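Local coordinates for hypothetical conserved protein, GK0453 (Geobacillus kaustophilus, PDB 2YXY) that is of unknown function but belongs to the DUF1811 family and joins two helices to a small antiparallel sheet that is probably SH3-like, at residues L57-E71 / E98-P110. Numbering follows the deposited sequence.
Sequences LNPADFHPGEIYEIE and EEEALPISLLRKP
Arg108 reaches between Glu69 and Glu71 where the tail of the chain returns to the first strand of a four-stranded antiparallel sheet, consistent with the SH3-like clan of its family. Strands 67-70 and 100-103 are its two outermost; the 3-10 turn 104-106 and the residues after it carry the chain back, so that Leu107 makes a single beta bridge with Ile70. Arg108 N gives a nearly straight bond to Glu69 O (2.8 Å, 175°), and Glu71 N is bonded to Leu106 O. From there the arginine runs out extended, its CD lying 3.5 Å from Glu69 CB. Glu69 OE1 sits over one face of the guanidinium, 3.1 Å from Arg108 NH1, a pairing of charges with no N-H aimed at the oxygen. Glu71, bent at chi2 (81°), brings OE1 to Arg108 NE in a weak, bent hydrogen bond within their salt bridge. An alanine here removes the guanidinium, and the carboxylates of Glu69 and Glu71 would probably be left without their shared positive mate.

The apolar half is built round Ile104 and Phe62. Ile104 CB lies over one face of the Phe62 ring, 4.3 Å from its centroid, while CD1 lies farther from the ring, against Leu57 CB and Pro59 CG, with CG1 between backbone N and carbonyl carbon (chi1 57°) carrying it there. Leu107 CB touches both Phe62 CE2 and Tyr68 CB. Within the turn, Ser105 OG hydrogen-bonds to Ala50 O, tying it to helix 39-54. At the edge of the phenyl ring, near its plane, Lys109 NZ stands 3.7 Å from Phe62 CZ.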
# COMPACT_ATOMS: atom_id res chain seq x y z
N LEU A 57 -0.96 2.63 -9.67
CA LEU A 57 0.47 2.75 -9.94
C LEU A 57 0.93 1.72 -10.97
O LEU A 57 0.19 0.79 -11.32
CB LEU A 57 1.29 2.58 -8.66
CG LEU A 57 1.06 3.64 -7.57
CD1 LEU A 57 1.96 3.33 -6.39
CD2 LEU A 57 1.36 5.05 -8.11
N ASN A 58 2.17 1.86 -11.42
CA ASN A 58 2.72 0.96 -12.43
C ASN A 58 3.76 0.05 -11.81
O ASN A 58 4.83 0.49 -11.36
CB ASN A 58 3.33 1.80 -13.57
CG ASN A 58 3.53 1.01 -14.85
OD1 ASN A 58 3.89 1.58 -15.88
ND2 ASN A 58 3.31 -0.30 -14.79
N PRO A 59 3.46 -1.26 -11.76
CA PRO A 59 4.34 -2.27 -11.19
C PRO A 59 5.71 -2.27 -11.87
O PRO A 59 6.71 -2.65 -11.26
CB PRO A 59 3.57 -3.56 -11.44
CG PRO A 59 2.14 -3.11 -11.42
CD PRO A 59 2.20 -1.85 -12.22
N ALA A 60 5.75 -1.84 -13.13
CA ALA A 60 6.99 -1.79 -13.90
C ALA A 60 8.01 -0.82 -13.33
O ALA A 60 9.21 -1.01 -13.51
CB ALA A 60 6.69 -1.43 -15.36
N ASP A 61 7.55 0.23 -12.64
CA ASP A 61 8.45 1.20 -12.04
C ASP A 61 9.29 0.59 -10.92
O ASP A 61 10.23 1.22 -10.43
CB ASP A 61 7.66 2.38 -11.47
CG ASP A 61 6.84 3.09 -12.51
OD1 ASP A 61 6.20 4.12 -12.16
OD2 ASP A 61 6.83 2.63 -13.67
N PHE A 62 8.94 -0.62 -10.52
CA PHE A 62 9.66 -1.28 -9.44
C PHE A 62 10.44 -2.47 -9.96
O PHE A 62 9.96 -3.19 -10.84
CB PHE A 62 8.68 -1.65 -8.32
CG PHE A 62 7.91 -0.47 -7.81
CD1 PHE A 62 6.73 -0.08 -8.43
CD2 PHE A 62 8.44 0.34 -6.80
CE1 PHE A 62 6.08 1.09 -8.06
CE2 PHE A 62 7.81 1.50 -6.43
CZ PHE A 62 6.62 1.89 -7.06
N HIS A 63 11.63 -2.68 -9.41
CA HIS A 63 12.50 -3.76 -9.89
C HIS A 63 13.11 -4.64 -8.80
O HIS A 63 13.44 -4.17 -7.71
CB HIS A 63 13.64 -3.16 -10.74
CG HIS A 63 13.19 -2.11 -11.71
ND1 HIS A 63 12.99 -0.79 -11.35
CD2 HIS A 63 12.88 -2.17 -13.03
CE1 HIS A 63 12.57 -0.10 -12.39
NE2 HIS A 63 12.50 -0.91 -13.43
N PRO A 64 13.29 -5.93 -9.09
CA PRO A 64 13.87 -6.87 -8.14
C PRO A 64 15.31 -6.42 -7.86
O PRO A 64 15.96 -5.85 -8.72
CB PRO A 64 13.84 -8.20 -8.90
CG PRO A 64 12.72 -8.01 -9.90
CD PRO A 64 12.92 -6.60 -10.35
N GLY A 65 15.79 -6.67 -6.65
CA GLY A 65 17.13 -6.26 -6.31
C GLY A 65 17.21 -4.83 -5.84
O GLY A 65 18.15 -4.46 -5.14
N GLU A 66 16.23 -4.02 -6.22
CA GLU A 66 16.20 -2.63 -5.80
C GLU A 66 15.73 -2.50 -4.34
O GLU A 66 15.03 -3.37 -3.82
CB GLU A 66 15.30 -1.81 -6.71
CG GLU A 66 16.04 -0.85 -7.63
CD GLU A 66 17.06 -1.55 -8.52
OE1 GLU A 66 18.10 -1.99 -8.00
OE2 GLU A 66 16.80 -1.65 -9.74
N ILE A 67 16.12 -1.40 -3.71
CA ILE A 67 15.77 -1.13 -2.32
C ILE A 67 15.02 0.20 -2.29
O ILE A 67 15.45 1.17 -2.94
CB ILE A 67 17.06 -1.00 -1.46
CG1 ILE A 67 17.97 -2.20 -1.72
CG2 ILE A 67 16.70 -0.92 0.03
CD1 ILE A 67 19.40 -1.98 -1.28
N TYR A 68 13.91 0.25 -1.57
CA TYR A 68 13.16 1.51 -1.53
C TYR A 68 12.78 2.00 -0.13
O TYR A 68 12.64 1.20 0.79
CB TYR A 68 11.85 1.39 -2.34
CG TYR A 68 12.01 0.85 -3.75
CD1 TYR A 68 12.17 -0.52 -3.97
CD2 TYR A 68 12.03 1.69 -4.84
CE1 TYR A 68 12.35 -1.02 -5.24
CE2 TYR A 68 12.21 1.21 -6.13
CZ TYR A 68 12.37 -0.15 -6.32
OH TYR A 68 12.57 -0.64 -7.60
N GLU A 69 12.60 3.31 0.00
CA GLU A 69 12.13 3.87 1.25
C GLU A 69 10.68 3.40 1.36
O GLU A 69 9.97 3.30 0.35
CB GLU A 69 12.07 5.39 1.21
CG GLU A 69 13.37 6.11 1.27
CD GLU A 69 13.20 7.49 1.87
OE1 GLU A 69 12.85 7.57 3.08
OE2 GLU A 69 13.39 8.48 1.14
N ILE A 70 10.24 3.13 2.59
CA ILE A 70 8.88 2.68 2.82
C ILE A 70 7.99 3.87 3.16
O ILE A 70 8.20 4.53 4.18
CB ILE A 70 8.83 1.67 3.96
CG1 ILE A 70 9.70 0.46 3.58
CG2 ILE A 70 7.36 1.29 4.28
CD1 ILE A 70 9.89 -0.57 4.70
N GLU A 71 7.02 4.14 2.29
CA GLU A 71 6.07 5.24 2.45
C GLU A 71 5.43 5.21 3.82
O GLU A 71 5.02 4.16 4.30
CB GLU A 71 4.97 5.14 1.39
CG GLU A 71 4.18 6.43 1.16
CD GLU A 71 4.92 7.40 0.26
OE1 GLU A 71 6.03 7.81 0.61
OE2 GLU A 71 4.38 7.73 -0.82
N GLU A 98 12.64 -11.98 7.34
CA GLU A 98 11.40 -12.64 6.94
C GLU A 98 10.79 -12.01 5.69
O GLU A 98 10.62 -10.79 5.62
CB GLU A 98 10.41 -12.55 8.11
CG GLU A 98 9.22 -13.48 8.00
CD GLU A 98 9.64 -14.92 7.90
OE1 GLU A 98 10.53 -15.38 8.63
OE2 GLU A 98 9.01 -15.66 7.00
N GLU A 99 10.43 -12.83 4.70
CA GLU A 99 9.84 -12.28 3.49
C GLU A 99 8.47 -11.70 3.81
O GLU A 99 7.80 -12.13 4.76
CB GLU A 99 9.70 -13.34 2.39
CG GLU A 99 9.67 -12.71 1.01
CD GLU A 99 9.31 -13.67 -0.09
OE1 GLU A 99 9.52 -13.33 -1.27
OE2 GLU A 99 8.79 -14.77 0.22
N GLU A 100 8.04 -10.74 3.00
CA GLU A 100 6.77 -10.07 3.22
C GLU A 100 6.26 -9.45 1.92
O GLU A 100 7.06 -8.97 1.11
CB GLU A 100 6.99 -9.01 4.29
CG GLU A 100 5.94 -7.95 4.44
CD GLU A 100 6.42 -6.82 5.33
OE1 GLU A 100 5.63 -5.90 5.62
OE2 GLU A 100 7.60 -6.86 5.75
N ALA A 101 4.94 -9.46 1.72
CA ALA A 101 4.33 -8.88 0.52
C ALA A 101 3.84 -7.47 0.84
O ALA A 101 3.02 -7.28 1.73
CB ALA A 101 3.17 -9.75 0.03
N LEU A 102 4.33 -6.49 0.10
CA LEU A 102 3.96 -5.11 0.34
C LEU A 102 3.35 -4.50 -0.91
O LEU A 102 3.87 -4.71 -2.00
CB LEU A 102 5.21 -4.33 0.74
CG LEU A 102 5.16 -3.33 1.91
CD1 LEU A 102 4.62 -4.02 3.16
CD2 LEU A 102 6.57 -2.80 2.16
N PRO A 103 2.24 -3.75 -0.77
CA PRO A 103 1.62 -3.12 -1.95
C PRO A 103 2.64 -2.12 -2.49
O PRO A 103 3.33 -1.45 -1.69
CB PRO A 103 0.38 -2.39 -1.37
CG PRO A 103 0.11 -3.07 -0.05
CD PRO A 103 1.52 -3.39 0.48
N ILE A 104 2.73 -2.00 -3.81
CA ILE A 104 3.71 -1.09 -4.41
C ILE A 104 3.49 0.37 -4.01
O ILE A 104 4.40 1.21 -4.09
CB ILE A 104 3.77 -1.23 -5.97
CG1 ILE A 104 2.38 -0.99 -6.61
CG2 ILE A 104 4.24 -2.63 -6.32
CD1 ILE A 104 2.43 -1.06 -8.16
N SER A 105 2.28 0.68 -3.55
CA SER A 105 1.97 2.04 -3.11
C SER A 105 2.75 2.41 -1.83
O SER A 105 2.79 3.58 -1.44
CB SER A 105 0.46 2.17 -2.86
OG SER A 105 0.03 1.15 -1.98
N LEU A 106 3.34 1.42 -1.16
CA LEU A 106 4.10 1.71 0.06
C LEU A 106 5.63 1.84 -0.18
O LEU A 106 6.40 1.89 0.77
CB LEU A 106 3.81 0.64 1.14
CG LEU A 106 2.32 0.58 1.61
CD1 LEU A 106 2.18 -0.36 2.79
CD2 LEU A 106 1.84 1.98 2.04
N LEU A 107 6.06 1.89 -1.45
CA LEU A 107 7.47 2.03 -1.82
C LEU A 107 7.69 3.39 -2.49
O LEU A 107 7.08 3.69 -3.51
CB LEU A 107 7.88 0.92 -2.80
CG LEU A 107 7.62 -0.52 -2.37
CD1 LEU A 107 8.02 -1.46 -3.50
CD2 LEU A 107 8.40 -0.85 -1.09
N ARG A 108 8.55 4.22 -1.91
CA ARG A 108 8.77 5.54 -2.48
C ARG A 108 9.30 5.45 -3.89
O ARG A 108 10.41 4.93 -4.11
CB ARG A 108 9.68 6.37 -1.59
CG ARG A 108 8.98 6.71 -0.29
CD ARG A 108 9.66 7.79 0.52
NE ARG A 108 8.96 7.94 1.79
CZ ARG A 108 9.33 8.74 2.78
NH1 ARG A 108 10.42 9.49 2.65
NH2 ARG A 108 8.62 8.78 3.90
N LYS A 109 8.48 5.91 -4.82
CA LYS A 109 8.75 5.92 -6.26
C LYS A 109 10.21 6.31 -6.51
O LYS A 109 10.73 7.21 -5.85
CB LYS A 109 7.80 6.90 -6.96
CG LYS A 109 7.80 6.86 -8.48
CD LYS A 109 7.04 5.67 -9.06
CE LYS A 109 5.53 5.75 -8.80
NZ LYS A 109 5.13 5.29 -7.43
N PRO A 110 10.87 5.64 -7.46
CA PRO A 110 12.27 5.86 -7.85
C PRO A 110 12.96 7.11 -7.28
O PRO A 110 13.09 8.11 -8.03
CB PRO A 110 12.19 5.86 -9.37
CG PRO A 110 11.25 4.68 -9.59
CD PRO A 110 10.19 4.82 -8.49